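Local atomic coordinates of specific mitochondrial acyl carrier protein (Toxoplasma, PDB entry 3CE7), a protein that probably carries growing acyl chains on a phosphopantetheine arm during mitochondrial fatty acid biosynthesis. Residues 62-67 and 81-86. Residues are numbered along the deposited sequence; the frame is centred on the assembly and turned at random.
Sequences EFVLDV and DNFQTL
Phe83 reaches helix 57-71 first, meeting Val64 with the rim of its ring. Its CG stands anti to its own carbonyl carbon (chi1 -79°); CB already points toward the helix, and ring atom CD2 lies 3.9 Å from Val64 CG2. The next ring atom, Phe83 CE2, is 4.0 Å from the same methyl, so a single CG2 sits in the ring plane against one side of the hexagon, not over a face. With CG1 of Val64 anti to the backbone N (chi1 165°), CG2 stands anti to the carbonyl carbon, and this is the branch that meets the ring. The Phe83 side chain also touches Ile89 and Phe92 of helix 86-98, while Val64 also touches Val75.

Next along the chain, Gln84 and Thr85 belong to the turn into helix 86-98: both backbone N atoms are hydrogen-bonded to Glu88 OE1, and Thr85, as N-cap, uses its side chain to cap a backbone N just beyond Leu86.

Leu86 makes the second touch. Its CA–CB bond runs across the line to the other helix, but the branch at CG swings in, bringing CD2 to 3.6 Å from Phe63 CE2. CD2 is also 3.9 Å from Phe63 CZ, so the methyl meets the far end of the ring at a slant; the two side chains cross at about a right angle. The Phe63 side chain also touches Ile24 and Met27 of helix 17-29, and its ring makes an edge-to-face pair with Phe31.

The two touches join helix 57-71 to the loop and first turn leading into helix 86-98, inside the helical bundle of the acyl carrier fold. With no hydrogen bond between the segments and only 123 Å² buried, the contact is purely apolar, and its four buried side chains are also met by residues of neighbouring helices and loops.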
ATOM      1  N   GLU A  62      -0.678  -8.850   3.874  1.00 18.04           N
ATOM      2  CA  GLU A  62       0.597  -9.116   3.192  1.00 18.13           C
ATOM      3  C   GLU A  62       1.254  -7.847   2.658  1.00 18.16           C
ATOM      4  O   GLU A  62       2.475  -7.646   2.783  1.00 18.78           O
ATOM      5  CB  GLU A  62       0.373 -10.108   2.058  1.00 18.20           C
ATOM      6  CG  GLU A  62       0.013 -11.499   2.549  1.00 19.19           C
ATOM      7  CD  GLU A  62      -0.412 -12.438   1.441  1.00 21.21           C
ATOM      8  OE1 GLU A  62      -0.811 -11.961   0.349  1.00 22.58           O
ATOM      9  OE2 GLU A  62      -0.375 -13.665   1.681  1.00 19.45           O
ATOM     10  N   PHE A  63       0.436  -6.981   2.066  1.00 17.44           N
ATOM     11  CA  PHE A  63       0.947  -5.740   1.489  1.00 16.99           C
ATOM     12  C   PHE A  63       1.486  -4.806   2.571  1.00 17.36           C
ATOM     13  O   PHE A  63       2.552  -4.213   2.414  1.00 17.69           O
ATOM     14  CB  PHE A  63      -0.117  -5.030   0.652  1.00 17.35           C
ATOM     15  CG  PHE A  63       0.436  -3.937  -0.198  1.00 16.48           C
ATOM     16  CD1 PHE A  63       1.174  -4.234  -1.347  1.00 16.64           C
ATOM     17  CD2 PHE A  63       0.240  -2.600   0.148  1.00 17.21           C
ATOM     18  CE1 PHE A  63       1.725  -3.227  -2.136  1.00 16.66           C
ATOM     19  CE2 PHE A  63       0.781  -1.582  -0.647  1.00 17.19           C
ATOM     20  CZ  PHE A  63       1.532  -1.893  -1.787  1.00 16.51           C
ATOM     21  N   VAL A  64       0.763  -4.707   3.681  1.00 17.50           N
ATOM     22  CA  VAL A  64       1.218  -3.903   4.812  1.00 18.35           C
ATOM     23  C   VAL A  64       2.563  -4.412   5.339  1.00 18.24           C
ATOM     24  O   VAL A  64       3.453  -3.619   5.618  1.00 18.55           O
ATOM     25  CB  VAL A  64       0.160  -3.878   5.930  1.00 18.13           C
ATOM     26  CG1 VAL A  64       0.746  -3.361   7.240  1.00 20.06           C
ATOM     27  CG2 VAL A  64      -1.048  -3.037   5.497  1.00 19.04           C
ATOM     28  N   LEU A  65       2.716  -5.731   5.461  1.00 18.53           N
ATOM     29  CA  LEU A  65       4.003  -6.286   5.893  1.00 19.26           C
ATOM     30  C   LEU A  65       5.129  -5.897   4.936  1.00 19.16           C
ATOM     31  O   LEU A  65       6.221  -5.491   5.367  1.00 19.50           O
ATOM     32  CB  LEU A  65       3.909  -7.809   6.047  1.00 19.72           C
ATOM     33  CG  LEU A  65       3.181  -8.238   7.326  1.00 21.63           C
ATOM     34  CD1 LEU A  65       2.669  -9.667   7.245  1.00 24.52           C
ATOM     35  CD2 LEU A  65       4.049  -8.060   8.583  1.00 23.86           C
ATOM     36  N   ASP A  66       4.856  -5.988   3.637  1.00 18.58           N
ATOM     37  CA  ASP A  66       5.823  -5.595   2.611  1.00 19.18           C
ATOM     38  C   ASP A  66       6.230  -4.128   2.772  1.00 18.99           C
ATOM     39  O   ASP A  66       7.407  -3.771   2.646  1.00 19.34           O
ATOM     40  CB  ASP A  66       5.230  -5.794   1.212  1.00 19.22           C
ATOM     41  CG  ASP A  66       5.133  -7.259   0.804  1.00 20.87           C
ATOM     42  OD1 ASP A  66       5.484  -8.163   1.601  1.00 22.19           O
ATOM     43  OD2 ASP A  66       4.700  -7.493  -0.339  1.00 22.84           O
ATOM     44  N   VAL A  67       5.237  -3.277   3.020  1.00 18.67           N
ATOM     45  CA  VAL A  67       5.460  -1.842   3.209  1.00 18.54           C
ATOM     46  C   VAL A  67       6.260  -1.556   4.477  1.00 19.35           C
ATOM     47  O   VAL A  67       7.170  -0.721   4.471  1.00 19.32           O
ATOM     48  CB  VAL A  67       4.119  -1.066   3.227  1.00 18.64           C
ATOM     49  CG1 VAL A  67       4.323   0.381   3.716  1.00 19.11           C
ATOM     50  CG2 VAL A  67       3.497  -1.098   1.854  1.00 17.66           C
ATOM     51  N   ASP A  81      -6.439  -2.405   9.314  1.00 23.31           N
ATOM     52  CA  ASP A  81      -7.798  -2.899   9.126  1.00 23.64           C
ATOM     53  C   ASP A  81      -8.706  -1.881   8.454  1.00 23.35           C
ATOM     54  O   ASP A  81      -9.772  -2.243   7.956  1.00 24.15           O
ATOM     55  CB  ASP A  81      -8.403  -3.337  10.459  1.00 24.44           C
ATOM     56  CG  ASP A  81      -7.717  -4.564  11.029  1.00 27.01           C
ATOM     57  OD1 ASP A  81      -7.025  -5.284  10.275  1.00 30.63           O
ATOM     58  OD2 ASP A  81      -7.874  -4.809  12.243  1.00 31.15           O
ATOM     59  N   ASN A  82      -8.277  -0.618   8.431  1.00 22.14           N
ATOM     60  CA  ASN A  82      -9.089   0.437   7.827  1.00 21.57           C
ATOM     61  C   ASN A  82      -8.553   1.010   6.510  1.00 20.66           C
ATOM     62  O   ASN A  82      -9.140   1.937   5.951  1.00 21.05           O
ATOM     63  CB  ASN A  82      -9.340   1.553   8.845  1.00 22.22           C
ATOM     64  CG  ASN A  82     -10.386   1.170   9.873  1.00 23.43           C
ATOM     65  OD1 ASN A  82     -11.591   1.222   9.602  1.00 26.61           O
ATOM     66  ND2 ASN A  82      -9.933   0.778  11.056  1.00 25.36           N
ATOM     67  N   PHE A  83      -7.453   0.452   6.005  1.00 19.48           N
ATOM     68  CA  PHE A  83      -6.931   0.871   4.699  1.00 18.93           C
ATOM     69  C   PHE A  83      -7.869   0.412   3.588  1.00 18.83           C
ATOM     70  O   PHE A  83      -8.276  -0.764   3.558  1.00 20.14           O
ATOM     71  CB  PHE A  83      -5.565   0.245   4.418  1.00 18.46           C
ATOM     72  CG  PHE A  83      -4.399   0.925   5.104  1.00 17.42           C
ATOM     73  CD1 PHE A  83      -4.369   2.307   5.334  1.00 17.41           C
ATOM     74  CD2 PHE A  83      -3.298   0.162   5.483  1.00 15.97           C
ATOM     75  CE1 PHE A  83      -3.274   2.901   5.960  1.00 17.27           C
ATOM     76  CE2 PHE A  83      -2.192   0.747   6.099  1.00 16.03           C
ATOM     77  CZ  PHE A  83      -2.169   2.117   6.334  1.00 17.59           C
ATOM     78  N   GLN A  84      -8.177   1.317   2.659  1.00 18.42           N
ATOM     79  CA  GLN A  84      -8.968   0.975   1.478  1.00 18.48           C
ATOM     80  C   GLN A  84      -8.274   1.294   0.154  1.00 18.13           C
ATOM     81  O   GLN A  84      -8.612   0.709  -0.880  1.00 18.36           O
ATOM     82  CB  GLN A  84     -10.334   1.654   1.516  1.00 18.74           C
ATOM     83  CG  GLN A  84     -11.219   1.178   2.642  1.00 21.90           C
ATOM     84  CD  GLN A  84     -12.542   1.893   2.629  1.00 26.44           C
ATOM     85  OE1 GLN A  84     -12.664   3.018   3.129  1.00 28.65           O
ATOM     86  NE2 GLN A  84     -13.550   1.253   2.040  1.00 28.60           N
ATOM     87  N   THR A  85      -7.310   2.220   0.184  1.00 17.32           N
ATOM     88  CA  THR A  85      -6.603   2.641  -1.036  1.00 16.99           C
ATOM     89  C   THR A  85      -5.099   2.753  -0.811  1.00 16.25           C
ATOM     90  O   THR A  85      -4.629   2.880   0.338  1.00 16.61           O
ATOM     91  CB  THR A  85      -7.074   4.028  -1.547  1.00 17.15           C
ATOM     92  OG1 THR A  85      -6.596   5.061  -0.663  1.00 17.54           O
ATOM     93  CG2 THR A  85      -8.602   4.088  -1.676  1.00 18.19           C
ATOM     94  N   LEU A  86      -4.342   2.710  -1.905  1.00 15.66           N
ATOM     95  CA  LEU A  86      -2.889   2.893  -1.811  1.00 15.53           C
ATOM     96  C   LEU A  86      -2.508   4.302  -1.365  1.00 15.16           C
ATOM     97  O   LEU A  86      -1.494   4.478  -0.694  1.00 15.74           O
ATOM     98  CB  LEU A  86      -2.206   2.606  -3.143  1.00 15.89           C
ATOM     99  CG  LEU A  86      -2.317   1.170  -3.644  1.00 15.58           C
ATOM    100  CD1 LEU A  86      -1.700   1.146  -5.010  1.00 15.83           C
ATOM    101  CD2 LEU A  86      -1.636   0.174  -2.677  1.00 15.79           C
TER